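Local atomic coordinates of enterochelin esterase (Salmonella enterica subsp. enterica serovar Typhimurium, PDB entry 3MGA), a protein that probably hydrolyses the ester bonds of the siderophore enterobactin in its ferric form, so that the bound iron can be released for use by the bacterium. Residues E13-T18 with T78-W83; W54-G59 with Q126-A131; S140-G143 with H147-S150; Q177-S180 with N185-R188; E181-S186 with S249-C254. All coordinates share one frame; numbering follows the deposited sequence.

Contact 1. Residues E13-T18 with T78-W83; sequences EAWWRT and TDVWRW
Trp15 and Trp16 of the short helix 13-17 pack against Val80 at the start of strand 80-87, on the outer face of one sheet of the N-terminal β-sandwich, a domain related to the immunoglobulin-like E-set folds. The tight part is apolar. Trp15 comes at Val80 head-on, its CZ3 3.7 Å from Val80 CG2 and its CH2 3.9 Å from Val80 CG1, while the six-membered ring of Trp16 slides past both valine methyls. The edge of Trp15 also rests on a face of Trp16, with Trp15 CZ3 3.6 Å above the plane of the Trp16 ring, over its centre. A β-branched valine suits the place, because its two methyls can touch both indoles. The neighbouring strand adds to this packing, with Trp37 meeting Trp15 edge-to-face and also touching Val80. The opposite face of strand 80-87 belongs to the sandwich interior, where Trp81 and Trp83 reach strand 52-57.

Toward solvent the contact loosens and turns polar. Glu13 stays clear of the strand segment and instead forms a salt bridge with Arg39, which is also paired with Asp79 OD2. Thr18 turns its hydroxyl back to the helix, Thr18 OG1 donating to Trp15 O over 2.7 Å. At the border between the two regions sits Asp79, whose chi1 of 65° brings the carboxylate to the pyrrole side of the buried Trp16. There Trp16 NE1 donates to Asp79 OD1 at 3.2 Å, on the syn side of the carboxylate and near the indole plane.

Contact 2. Residues W54-G59 with Q126-A131; sequences WVYITG and QLLPQA
Leu128 sets a methyl over the ring of Tyr56, the two side chains crossing at about a right angle. Leu128 CD2 stands 3.8 Å from the centroid of the Tyr56 ring and only 9° off its normal, a CH-pi contact centred on the face. The second methyl reaches toward the phenol end, with Leu128 CD1 4.0 Å from Tyr56 CZ. With CG of Tyr56 anti to the backbone N (chi1 -168°) the ring is carried out toward Leu128, and chi2 near 90° turns its face to the methyl. Trp54, two residues earlier on the same side of the strand, meets Leu127 differently: the side chains approach at a slant, and Leu127 CD1 touches the pyrrole part of the indole, 3.4 Å from Trp54 NE1 and 3.6 Å from Trp54 CD1.

Strand 52-57 is an outer strand of the second sheet of the N-terminal, E-set-like β-sandwich. Its Trp54 and Tyr56 face the end of helix 117-127, whereas Val55 and Ile57 point into the sandwich and pack on Trp83 of the other sheet. After the helix the chain tightens into a 3-10 turn, in which Gln130 N donates to Leu127 O at 2.7 Å and Ala131 N to Leu128 O at 2.9 Å. This places two successive leucines, flexible and wholly apolar at their tips, against alternate aromatic residues of the strand. Both rings have further aromatic neighbours: Trp124, one helical turn before Leu128, meets Tyr56 edge-to-face, and Phe106 meets Trp54 in the same manner while also touching Leu127.

Contact 3. Residues S140-G143 with H147-S150; sequences SWRG and HAVS
Trp141 leans across its hairpin partner Val149, and the indole can be traced over that strand from root to rim. From CB, a chi1 of 65° sets the ring between the backbone N and the carbonyl carbon, so that it folds toward strand 148-150. CG lies at the margin of contact, and the approach tightens along the pyrrole ring: Trp141 NE1 is 3.5 Å, Trp141 CE2 3.3 Å and Trp141 CZ2 3.6 Å from Val149 CG2. That methyl sits over one face, 3.6 Å from the centroid of the five-membered ring and 22° off its normal, a CH-pi contact. Farther out, Trp141 CZ3 comes 3.8 Å and Trp141 CH2 3.9 Å from Ser150 C, so the benzo rim rests against main chain. A large flat side chain thus covers a valine and the peptide beyond it.

Beneath the ring, Trp141 and Val149 form an antiparallel hydrogen-bonded pair, with Val149 N to Trp141 O the straighter bond at 164°. Toward the turn, Gly143 N donates to His147 O at 3.0 Å; with no CB, glycine fits closely beside that carbonyl. Arg142 curls back and lays a face of its guanidinium over the His147-Ala148 peptide. At the other end Ser150 OG donates to Ser140 OG over 2.9 Å; Ser150 OG is also bound by Asp134 N, and Ser140 OG by Asn137 O.

Strand 140-142 is the outermost of its sheet, strand 148-153 joins it to strand 92-100, and Arg142 O receives a bond from Asn216, at the end of helix 210-216 in the esterase part.

Contact 4. Residues Q177-S180 with N185-R188; sequences QWHS and NSRR
Trp178 N donates to Arg187 O at 2.6 Å, a strong bond of the antiparallel hairpin of strands 174-180 and 185-193, whose short axes come within 4.5 Å at 158°. The ladder is uneven: Ser180 N to Asn185 O, at 2.9 Å, is likewise nearly straight, whereas the return bonds from Arg187 N and Asn185 N are weak.

On one face His179 ND1 and Ser186 OG share a hydrogen bond of 2.6 Å, with the hydroxyl at the imidazole edge and near its plane. Beside it, Gln177 bends at chi2 and crosses Arg188 at a slant, Gln177 OE1 reaching 3.7 Å from Arg188 CG.

On the other face Trp178 and Ser180 pack on helix 256-273, while Asn185 and Arg187 touch Ile243. Trp178 and Arg187 run side by side, Trp178 CE3 3.6 Å from Arg187 CD; Ser180 CB lies over one face of the indole. Arginine suits this place because its methylenes pack on the tryptophan while its end stays polar. Arg187 NH2 meets Asn185 OD1 at 3.0 Å, well off the carbonyl plane, and is paired with Glu251; Arg187 NH1 binds Asp241 O. These partners probably restrict the guanidinium's rotation, and the carboxylate probably offsets its buried charge.

Contact 5. Residues E181-S186 with S249-C254; sequences ERLGNS and SQELPC
Asn185 and Glu251 meet from opposite directions, joined by the one hydrogen bond of this small contact. Asn185 ND2 donates to Glu251 OE2 at 2.7 Å. The oxygen lies only 7° out of the amide plane and is approached nearly end-on, in line with its own C-O bond, while the amide and carboxylate planes are turned 56° apart. Leu183 lies beside the acceptor, crossing the glutamate at a slant with Leu183 CD1 4.0 Å from Glu251 OE2.

In the next shell, Glu251 OE1 makes a salt bridge with Arg187, so each carboxylate oxygen has its own donor. The arginine, helped by the amide N-H, would probably favour the ionised form. A long side chain is needed to span from the helix, and Glu251 is extended beyond CG. The turn sets the asparagine backbone: Gly184 and Asn185 both face Ser180 in a G1 β-bulge, Gly184 taking a phi of 79° that glycine adopts readily. Arg187 at Asn185 OD1 helps fix the amide's rotation. Ser180 OG also binds Leu183 N, and Glu265 binds Arg182 N, pinning the turn.

Leu183 packs on Asp257 and Ala261, so the turn is seated on helix 256-273. Glu251 reaches it from the last turn of helix 245-251, which follows strand 236-240, the neighbour of strand 185-193 in the main sheet of the α/β-hydrolase fold.

Contacts 1 to 3 belong to the N-terminal β-sandwich, contacts 4 and 5 to the α/β-hydrolase part; contacts 1 and 4 have centres about 50 Å apart. All five are partly buried, but only contacts 3 and 4 include exposed residues at their rims. Contacts 1 and 2 pack helical segments on outer faces of the two sheets through aromatic and aliphatic groups, and they touch inside the sandwich where Trp83 meets Val55 and Ile57. Contact 3 lies in the same sheet as contact 2 but is mainly backbone pairing; contact 4 is also a hairpin, but adds a polar face and a packed Trp-Arg face. Contact 5, dominated by one hydrogen bond bordered by a leucine, shares Asn185 and a salt bridge with contact 4.

Contact 1. Residues E13-T18 with T78-W83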
# COMPACT_ATOMS: atom_id res chain seq x y z
N GLU A 13 19.21 -29.84 -12.41
CA GLU A 13 19.68 -28.51 -12.79
C GLU A 13 18.89 -27.98 -13.98
O GLU A 13 18.46 -26.83 -13.99
CB GLU A 13 21.18 -28.55 -13.14
CG GLU A 13 21.77 -27.20 -13.53
CD GLU A 13 21.68 -26.16 -12.43
OE1 GLU A 13 21.72 -26.55 -11.24
OE2 GLU A 13 21.60 -24.95 -12.74
N ALA A 14 18.69 -28.84 -14.98
CA ALA A 14 17.94 -28.48 -16.19
C ALA A 14 16.46 -28.20 -15.87
O ALA A 14 15.81 -27.42 -16.58
CB ALA A 14 18.05 -29.58 -17.23
N TRP A 15 15.95 -28.83 -14.83
CA TRP A 15 14.56 -28.64 -14.42
C TRP A 15 14.38 -27.27 -13.77
O TRP A 15 13.37 -26.60 -13.99
CB TRP A 15 14.13 -29.75 -13.47
CG TRP A 15 12.70 -29.67 -13.06
CD1 TRP A 15 11.63 -30.19 -13.73
CD2 TRP A 15 12.18 -29.06 -11.88
NE1 TRP A 15 10.47 -29.92 -13.04
CE2 TRP A 15 10.78 -29.23 -11.90
CE3 TRP A 15 12.77 -28.37 -10.80
CZ2 TRP A 15 9.95 -28.74 -10.88
CZ3 TRP A 15 11.94 -27.89 -9.80
CH2 TRP A 15 10.55 -28.07 -9.84
N TRP A 16 15.35 -26.85 -12.96
CA TRP A 16 15.29 -25.52 -12.31
C TRP A 16 15.39 -24.37 -13.32
O TRP A 16 14.88 -23.28 -13.07
CB TRP A 16 16.36 -25.37 -11.23
CG TRP A 16 16.05 -26.09 -9.96
CD1 TRP A 16 16.67 -27.19 -9.46
CD2 TRP A 16 15.00 -25.77 -9.04
NE1 TRP A 16 16.09 -27.57 -8.27
CE2 TRP A 16 15.06 -26.71 -8.00
CE3 TRP A 16 14.01 -24.77 -9.00
CZ2 TRP A 16 14.17 -26.69 -6.92
CZ3 TRP A 16 13.13 -24.75 -7.93
CH2 TRP A 16 13.22 -25.70 -6.90
N ARG A 17 16.04 -24.63 -14.46
CA ARG A 17 16.20 -23.65 -15.53
C ARG A 17 14.86 -23.20 -16.11
O ARG A 17 14.73 -22.06 -16.57
CB ARG A 17 17.07 -24.23 -16.65
CG ARG A 17 18.53 -24.42 -16.28
CD ARG A 17 19.33 -23.13 -16.43
NE ARG A 17 19.47 -22.74 -17.84
CZ ARG A 17 20.19 -21.71 -18.28
NH1 ARG A 17 20.88 -20.95 -17.44
NH2 ARG A 17 20.24 -21.46 -19.59
N THR A 18 13.87 -24.09 -16.09
CA THR A 18 12.53 -23.79 -16.62
C THR A 18 11.68 -22.95 -15.65
O THR A 18 10.66 -22.38 -16.05
CB THR A 18 11.75 -25.08 -16.96
OG1 THR A 18 11.54 -25.85 -15.77
CG2 THR A 18 12.51 -25.91 -18.00
N THR A 78 14.56 -34.75 -3.39
CA THR A 78 15.12 -33.57 -4.06
C THR A 78 15.17 -32.32 -3.17
O THR A 78 14.60 -32.30 -2.08
CB THR A 78 14.29 -33.21 -5.30
OG1 THR A 78 12.94 -32.95 -4.91
CG2 THR A 78 14.32 -34.32 -6.32
N ASP A 79 15.84 -31.29 -3.67
CA ASP A 79 15.95 -30.01 -2.96
C ASP A 79 14.80 -29.07 -3.36
O ASP A 79 14.90 -27.85 -3.21
CB ASP A 79 17.29 -29.33 -3.26
CG ASP A 79 17.44 -28.92 -4.73
OD1 ASP A 79 16.52 -29.18 -5.54
OD2 ASP A 79 18.49 -28.33 -5.07
N VAL A 80 13.71 -29.64 -3.86
CA VAL A 80 12.57 -28.86 -4.30
C VAL A 80 11.48 -28.80 -3.25
O VAL A 80 11.01 -29.84 -2.78
CB VAL A 80 11.92 -29.45 -5.57
CG1 VAL A 80 10.73 -28.60 -6.00
CG2 VAL A 80 12.93 -29.58 -6.70
N TRP A 81 11.10 -27.58 -2.87
CA TRP A 81 10.00 -27.35 -1.95
C TRP A 81 8.87 -26.80 -2.81
O TRP A 81 9.12 -26.09 -3.79
CB TRP A 81 10.37 -26.39 -0.83
CG TRP A 81 11.35 -26.94 0.16
CD1 TRP A 81 12.69 -27.06 -0.01
CD2 TRP A 81 11.07 -27.37 1.49
NE1 TRP A 81 13.27 -27.58 1.12
CE2 TRP A 81 12.30 -27.77 2.06
CE3 TRP A 81 9.91 -27.47 2.26
CZ2 TRP A 81 12.39 -28.26 3.37
CZ3 TRP A 81 10.00 -27.96 3.55
CH2 TRP A 81 11.23 -28.35 4.09
N ARG A 82 7.64 -27.10 -2.44
CA ARG A 82 6.50 -26.71 -3.22
C ARG A 82 5.30 -26.42 -2.35
O ARG A 82 5.17 -26.94 -1.24
CB ARG A 82 6.16 -27.87 -4.18
CG ARG A 82 4.92 -27.71 -5.04
CD ARG A 82 4.64 -28.98 -5.83
NE ARG A 82 4.41 -30.13 -4.96
CZ ARG A 82 4.21 -31.38 -5.38
NH1 ARG A 82 4.23 -31.67 -6.68
NH2 ARG A 82 4.01 -32.35 -4.50
N TRP A 83 4.42 -25.58 -2.86
CA TRP A 83 3.18 -25.22 -2.18
C TRP A 83 2.29 -24.54 -3.19
O TRP A 83 2.74 -23.72 -3.98
CB TRP A 83 3.44 -24.31 -0.98
CG TRP A 83 2.20 -23.96 -0.24
CD1 TRP A 83 1.61 -24.67 0.77
CD2 TRP A 83 1.39 -22.80 -0.44
NE1 TRP A 83 0.47 -24.02 1.20
CE2 TRP A 83 0.31 -22.87 0.47
CE3 TRP A 83 1.46 -21.70 -1.31
CZ2 TRP A 83 -0.68 -21.89 0.54
CZ3 TRP A 83 0.47 -20.72 -1.24
CH2 TRP A 83 -0.58 -20.82 -0.32

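Contact 2. Residues W54-G59 with Q126-A131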
# COMPACT_ATOMS: atom_id res chain seq x y z
N TRP A 54 7.85 -21.12 5.13
CA TRP A 54 6.55 -20.45 5.15
C TRP A 54 6.35 -19.58 3.92
O TRP A 54 7.28 -18.92 3.44
CB TRP A 54 6.37 -19.63 6.44
CG TRP A 54 6.62 -20.41 7.72
CD1 TRP A 54 7.75 -20.38 8.49
CD2 TRP A 54 5.73 -21.34 8.36
NE1 TRP A 54 7.62 -21.22 9.56
CE2 TRP A 54 6.39 -21.82 9.51
CE3 TRP A 54 4.44 -21.80 8.08
CZ2 TRP A 54 5.81 -22.75 10.38
CZ3 TRP A 54 3.86 -22.72 8.94
CH2 TRP A 54 4.55 -23.19 10.07
N VAL A 55 5.13 -19.60 3.40
CA VAL A 55 4.79 -18.80 2.24
C VAL A 55 3.91 -17.71 2.81
O VAL A 55 2.80 -17.98 3.26
CB VAL A 55 4.06 -19.65 1.19
CG1 VAL A 55 3.68 -18.82 -0.03
CG2 VAL A 55 4.95 -20.85 0.78
N TYR A 56 4.44 -16.49 2.85
CA TYR A 56 3.71 -15.36 3.40
C TYR A 56 3.25 -14.46 2.27
O TYR A 56 4.02 -13.66 1.76
CB TYR A 56 4.61 -14.60 4.38
CG TYR A 56 3.90 -13.57 5.23
CD1 TYR A 56 3.35 -13.92 6.47
CD2 TYR A 56 3.81 -12.23 4.83
CE1 TYR A 56 2.71 -12.98 7.27
CE2 TYR A 56 3.17 -11.28 5.62
CZ TYR A 56 2.62 -11.66 6.84
OH TYR A 56 2.00 -10.72 7.63
N ILE A 57 1.99 -14.63 1.87
CA ILE A 57 1.39 -13.86 0.79
C ILE A 57 0.40 -12.88 1.41
O ILE A 57 -0.52 -13.28 2.12
CB ILE A 57 0.63 -14.79 -0.19
CG1 ILE A 57 1.54 -15.93 -0.67
CG2 ILE A 57 0.11 -14.01 -1.38
CD1 ILE A 57 0.86 -16.93 -1.59
N THR A 58 0.60 -11.59 1.15
CA THR A 58 -0.26 -10.55 1.70
C THR A 58 -1.74 -10.81 1.38
O THR A 58 -2.12 -11.01 0.23
CB THR A 58 0.14 -9.15 1.17
OG1 THR A 58 1.51 -8.90 1.50
CG2 THR A 58 -0.73 -8.05 1.80
N GLY A 59 -2.57 -10.80 2.42
CA GLY A 59 -4.01 -11.02 2.27
C GLY A 59 -4.44 -12.41 1.83
O GLY A 59 -5.60 -12.60 1.46
N GLN A 126 8.13 -13.12 14.91
CA GLN A 126 9.36 -13.88 15.19
C GLN A 126 9.98 -14.52 13.94
O GLN A 126 11.16 -14.85 13.93
CB GLN A 126 9.14 -14.93 16.29
CG GLN A 126 9.27 -14.41 17.74
CD GLN A 126 8.31 -13.28 18.09
OE1 GLN A 126 7.34 -13.02 17.39
NE2 GLN A 126 8.59 -12.60 19.20
N LEU A 127 9.20 -14.67 12.87
CA LEU A 127 9.71 -15.29 11.64
C LEU A 127 10.04 -14.29 10.51
O LEU A 127 11.10 -14.38 9.91
CB LEU A 127 8.72 -16.34 11.13
CG LEU A 127 8.51 -17.54 12.05
CD1 LEU A 127 7.40 -18.44 11.53
CD2 LEU A 127 9.81 -18.32 12.20
N LEU A 128 9.14 -13.33 10.26
CA LEU A 128 9.33 -12.33 9.18
C LEU A 128 10.72 -11.68 9.08
O LEU A 128 11.15 -11.35 7.98
CB LEU A 128 8.24 -11.24 9.22
CG LEU A 128 6.84 -11.69 8.79
CD1 LEU A 128 5.83 -10.58 8.98
CD2 LEU A 128 6.83 -12.17 7.35
N PRO A 129 11.42 -11.47 10.21
CA PRO A 129 12.76 -10.91 10.02
C PRO A 129 13.67 -11.83 9.18
O PRO A 129 14.64 -11.36 8.58
CB PRO A 129 13.29 -10.76 11.45
CG PRO A 129 12.07 -10.58 12.28
CD PRO A 129 11.00 -11.42 11.62
N GLN A 130 13.34 -13.13 9.15
CA GLN A 130 14.10 -14.12 8.39
C GLN A 130 13.55 -14.29 6.97
O GLN A 130 14.12 -15.06 6.17
CB GLN A 130 14.06 -15.48 9.11
CG GLN A 130 14.66 -15.48 10.52
CD GLN A 130 14.58 -16.86 11.21
OE1 GLN A 130 13.82 -17.73 10.80
NE2 GLN A 130 15.37 -17.03 12.26
N ALA A 131 12.46 -13.59 6.66
CA ALA A 131 11.83 -13.67 5.34
C ALA A 131 12.71 -13.15 4.22
O ALA A 131 13.52 -12.25 4.41
CB ALA A 131 10.51 -12.92 5.36

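Contact 3. Residues S140-G143 with H147-S150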
# COMPACT_ATOMS: atom_id res chain seq x y z
N SER A 140 11.36 -7.88 -7.47
CA SER A 140 11.44 -7.77 -6.02
C SER A 140 11.86 -6.36 -5.58
O SER A 140 12.36 -5.57 -6.38
CB SER A 140 12.44 -8.79 -5.50
OG SER A 140 12.04 -10.10 -5.87
N TRP A 141 11.63 -6.06 -4.30
CA TRP A 141 12.00 -4.78 -3.73
C TRP A 141 12.00 -4.87 -2.21
O TRP A 141 11.72 -5.94 -1.64
CB TRP A 141 11.02 -3.69 -4.19
CG TRP A 141 9.60 -3.88 -3.71
CD1 TRP A 141 9.01 -3.27 -2.65
CD2 TRP A 141 8.61 -4.75 -4.27
NE1 TRP A 141 7.72 -3.69 -2.51
CE2 TRP A 141 7.45 -4.60 -3.50
CE3 TRP A 141 8.60 -5.64 -5.34
CZ2 TRP A 141 6.28 -5.32 -3.76
CZ3 TRP A 141 7.45 -6.35 -5.61
CH2 TRP A 141 6.30 -6.19 -4.83
N ARG A 142 12.36 -3.78 -1.55
CA ARG A 142 12.37 -3.71 -0.10
C ARG A 142 10.95 -3.38 0.33
O ARG A 142 10.43 -2.32 -0.03
CB ARG A 142 13.34 -2.63 0.39
CG ARG A 142 14.79 -2.84 -0.03
CD ARG A 142 15.31 -4.22 0.37
NE ARG A 142 15.12 -4.53 1.80
CZ ARG A 142 15.51 -5.66 2.38
NH1 ARG A 142 16.13 -6.60 1.68
NH2 ARG A 142 15.29 -5.85 3.68
N GLY A 143 10.34 -4.26 1.10
CA GLY A 143 8.95 -4.09 1.51
C GLY A 143 8.61 -2.93 2.42
O GLY A 143 7.44 -2.53 2.51
N HIS A 147 12.07 -6.43 5.37
CA HIS A 147 12.48 -7.59 4.57
C HIS A 147 12.13 -7.38 3.10
O HIS A 147 11.30 -6.53 2.77
CB HIS A 147 11.81 -8.87 5.08
CG HIS A 147 10.31 -8.86 4.98
ND1 HIS A 147 9.49 -8.57 6.05
CD2 HIS A 147 9.49 -9.07 3.93
CE1 HIS A 147 8.23 -8.63 5.67
NE2 HIS A 147 8.20 -8.93 4.38
N ALA A 148 12.77 -8.15 2.23
CA ALA A 148 12.50 -8.07 0.80
C ALA A 148 11.25 -8.88 0.46
O ALA A 148 10.92 -9.85 1.15
CB ALA A 148 13.70 -8.57 0.01
N VAL A 149 10.56 -8.48 -0.60
CA VAL A 149 9.34 -9.15 -1.05
C VAL A 149 9.38 -9.32 -2.56
O VAL A 149 10.25 -8.77 -3.22
CB VAL A 149 8.08 -8.34 -0.68
CG1 VAL A 149 7.86 -8.36 0.81
CG2 VAL A 149 8.21 -6.90 -1.22
N SER A 150 8.42 -10.07 -3.09
CA SER A 150 8.33 -10.31 -4.53
C SER A 150 6.92 -10.08 -5.04
O SER A 150 5.97 -10.13 -4.28
CB SER A 150 8.83 -11.72 -4.85
OG SER A 150 10.17 -11.85 -4.41

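Contact 4. Residues Q177-S180 with N185-R188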
# COMPACT_ATOMS: atom_id res chain seq x y z
N GLN A 177 14.93 19.50 3.93
CA GLN A 177 14.89 19.11 5.32
C GLN A 177 13.90 20.07 5.96
O GLN A 177 14.12 21.28 5.98
CB GLN A 177 16.28 19.25 5.95
CG GLN A 177 16.45 18.52 7.30
CD GLN A 177 16.40 17.00 7.17
OE1 GLN A 177 16.53 16.46 6.06
NE2 GLN A 177 16.22 16.30 8.30
N TRP A 178 12.78 19.53 6.44
CA TRP A 178 11.76 20.35 7.08
C TRP A 178 11.80 20.25 8.61
O TRP A 178 11.44 19.22 9.19
CB TRP A 178 10.36 20.02 6.52
CG TRP A 178 9.25 20.56 7.35
CD1 TRP A 178 9.16 21.81 7.89
CD2 TRP A 178 8.04 19.89 7.69
NE1 TRP A 178 7.98 21.94 8.59
CE2 TRP A 178 7.27 20.77 8.48
CE3 TRP A 178 7.53 18.61 7.42
CZ2 TRP A 178 6.03 20.43 8.99
CZ3 TRP A 178 6.29 18.27 7.93
CH2 TRP A 178 5.55 19.18 8.71
N HIS A 179 12.25 21.34 9.24
CA HIS A 179 12.35 21.45 10.69
C HIS A 179 11.05 22.07 11.21
O HIS A 179 10.75 23.23 10.91
CB HIS A 179 13.53 22.34 11.07
CG HIS A 179 14.82 21.96 10.41
ND1 HIS A 179 15.63 20.94 10.86
CD2 HIS A 179 15.45 22.48 9.33
CE1 HIS A 179 16.69 20.84 10.09
NE2 HIS A 179 16.61 21.77 9.15
N SER A 180 10.29 21.30 11.97
CA SER A 180 9.00 21.76 12.49
C SER A 180 9.07 22.26 13.93
O SER A 180 9.53 21.54 14.82
CB SER A 180 8.01 20.61 12.41
OG SER A 180 6.77 20.98 12.98
N ASN A 185 10.39 18.41 15.64
CA ASN A 185 11.23 17.41 14.99
C ASN A 185 11.56 17.81 13.55
O ASN A 185 10.89 18.66 12.98
CB ASN A 185 10.58 16.02 15.05
CG ASN A 185 9.24 15.96 14.32
OD1 ASN A 185 9.05 16.57 13.27
ND2 ASN A 185 8.31 15.18 14.87
N SER A 186 12.63 17.21 13.01
CA SER A 186 13.08 17.47 11.64
C SER A 186 12.72 16.27 10.77
O SER A 186 12.59 15.15 11.28
CB SER A 186 14.58 17.75 11.58
OG SER A 186 14.89 18.92 12.34
N ARG A 187 12.65 16.49 9.46
CA ARG A 187 12.20 15.45 8.56
C ARG A 187 12.46 15.78 7.10
O ARG A 187 12.51 16.93 6.74
CB ARG A 187 10.70 15.42 8.79
CG ARG A 187 9.84 14.63 7.95
CD ARG A 187 8.45 15.21 8.14
NE ARG A 187 8.13 15.40 9.57
CZ ARG A 187 7.44 14.54 10.31
NH1 ARG A 187 6.93 13.42 9.79
NH2 ARG A 187 7.22 14.82 11.59
N ARG A 188 12.60 14.75 6.26
CA ARG A 188 12.82 14.94 4.84
C ARG A 188 11.50 15.06 4.11
O ARG A 188 10.54 14.37 4.45
CB ARG A 188 13.53 13.74 4.21
CG ARG A 188 14.94 13.47 4.65
CD ARG A 188 15.42 12.12 4.10
NE ARG A 188 14.66 10.99 4.64
CZ ARG A 188 14.82 9.71 4.28
NH1 ARG A 188 15.71 9.38 3.35
NH2 ARG A 188 14.08 8.76 4.84

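Contact 5. Residues E181-S186 with S249-C254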
# COMPACT_ATOMS: atom_id res chain seq x y z
N GLU A 181 8.61 23.49 14.15
CA GLU A 181 8.58 24.09 15.47
C GLU A 181 7.36 23.53 16.21
O GLU A 181 7.43 23.20 17.39
CB GLU A 181 8.53 25.62 15.38
CG GLU A 181 8.71 26.33 16.71
CD GLU A 181 8.67 27.85 16.62
OE1 GLU A 181 8.54 28.41 15.51
OE2 GLU A 181 8.75 28.49 17.69
N ARG A 182 6.24 23.45 15.49
CA ARG A 182 4.99 22.88 16.01
C ARG A 182 5.21 21.45 16.52
O ARG A 182 4.83 21.12 17.64
CB ARG A 182 3.96 22.90 14.87
CG ARG A 182 2.68 22.06 15.03
CD ARG A 182 1.66 22.65 15.92
NE ARG A 182 1.23 23.96 15.45
CZ ARG A 182 0.29 24.68 16.06
NH1 ARG A 182 -0.34 24.20 17.12
NH2 ARG A 182 -0.04 25.88 15.58
N LEU A 183 5.83 20.61 15.70
CA LEU A 183 6.07 19.21 16.07
C LEU A 183 7.32 19.00 16.91
O LEU A 183 7.37 18.06 17.71
CB LEU A 183 6.16 18.34 14.81
CG LEU A 183 4.87 18.28 14.02
CD1 LEU A 183 5.07 17.57 12.69
CD2 LEU A 183 3.77 17.60 14.86
N GLY A 184 8.32 19.85 16.71
CA GLY A 184 9.56 19.75 17.47
C GLY A 184 10.47 18.66 16.94
O GLY A 184 11.21 18.05 17.70
N ASN A 185 10.39 18.41 15.64
CA ASN A 185 11.23 17.41 14.99
C ASN A 185 11.56 17.81 13.55
O ASN A 185 10.89 18.66 12.98
CB ASN A 185 10.58 16.02 15.05
CG ASN A 185 9.24 15.96 14.32
OD1 ASN A 185 9.05 16.57 13.27
ND2 ASN A 185 8.31 15.18 14.87
N SER A 186 12.63 17.21 13.01
CA SER A 186 13.08 17.47 11.64
C SER A 186 12.72 16.27 10.77
O SER A 186 12.59 15.15 11.28
CB SER A 186 14.58 17.75 11.58
OG SER A 186 14.89 18.92 12.34
N SER A 249 2.88 6.52 14.02
CA SER A 249 1.74 6.07 14.81
C SER A 249 1.20 7.18 15.72
O SER A 249 0.06 7.11 16.17
CB SER A 249 2.11 4.83 15.63
OG SER A 249 2.51 3.77 14.77
N GLN A 250 2.03 8.20 15.98
CA GLN A 250 1.63 9.34 16.81
C GLN A 250 1.16 10.55 15.98
O GLN A 250 0.27 11.28 16.41
CB GLN A 250 2.82 9.79 17.68
CG GLN A 250 3.22 8.82 18.78
CD GLN A 250 4.50 9.25 19.53
OE1 GLN A 250 5.40 9.88 18.95
NE2 GLN A 250 4.58 8.88 20.80
N GLU A 251 1.74 10.74 14.80
CA GLU A 251 1.43 11.92 13.97
C GLU A 251 0.35 11.75 12.91
O GLU A 251 -0.32 12.72 12.58
CB GLU A 251 2.72 12.44 13.31
CG GLU A 251 3.77 12.91 14.33
CD GLU A 251 5.10 13.32 13.71
OE1 GLU A 251 5.41 12.91 12.56
OE2 GLU A 251 5.86 14.05 14.39
N LEU A 252 0.17 10.55 12.38
CA LEU A 252 -0.83 10.32 11.35
C LEU A 252 -2.26 10.01 11.83
O LEU A 252 -3.22 10.46 11.20
CB LEU A 252 -0.38 9.22 10.37
CG LEU A 252 0.83 9.52 9.47
CD1 LEU A 252 1.05 8.37 8.48
CD2 LEU A 252 0.64 10.82 8.72
N PRO A 253 -2.42 9.25 12.93
CA PRO A 253 -3.80 8.97 13.31
C PRO A 253 -4.55 10.11 13.99
O PRO A 253 -4.62 10.18 15.23
CB PRO A 253 -3.68 7.75 14.23
CG PRO A 253 -2.34 7.77 14.73
CD PRO A 253 -1.47 8.42 13.68
N CYS A 254 -5.11 10.99 13.17
CA CYS A 254 -5.89 12.13 13.64
C CYS A 254 -5.14 13.02 14.64
O CYS A 254 -5.62 13.29 15.73
CB CYS A 254 -7.21 11.65 14.25
SG CYS A 254 -8.23 10.67 13.11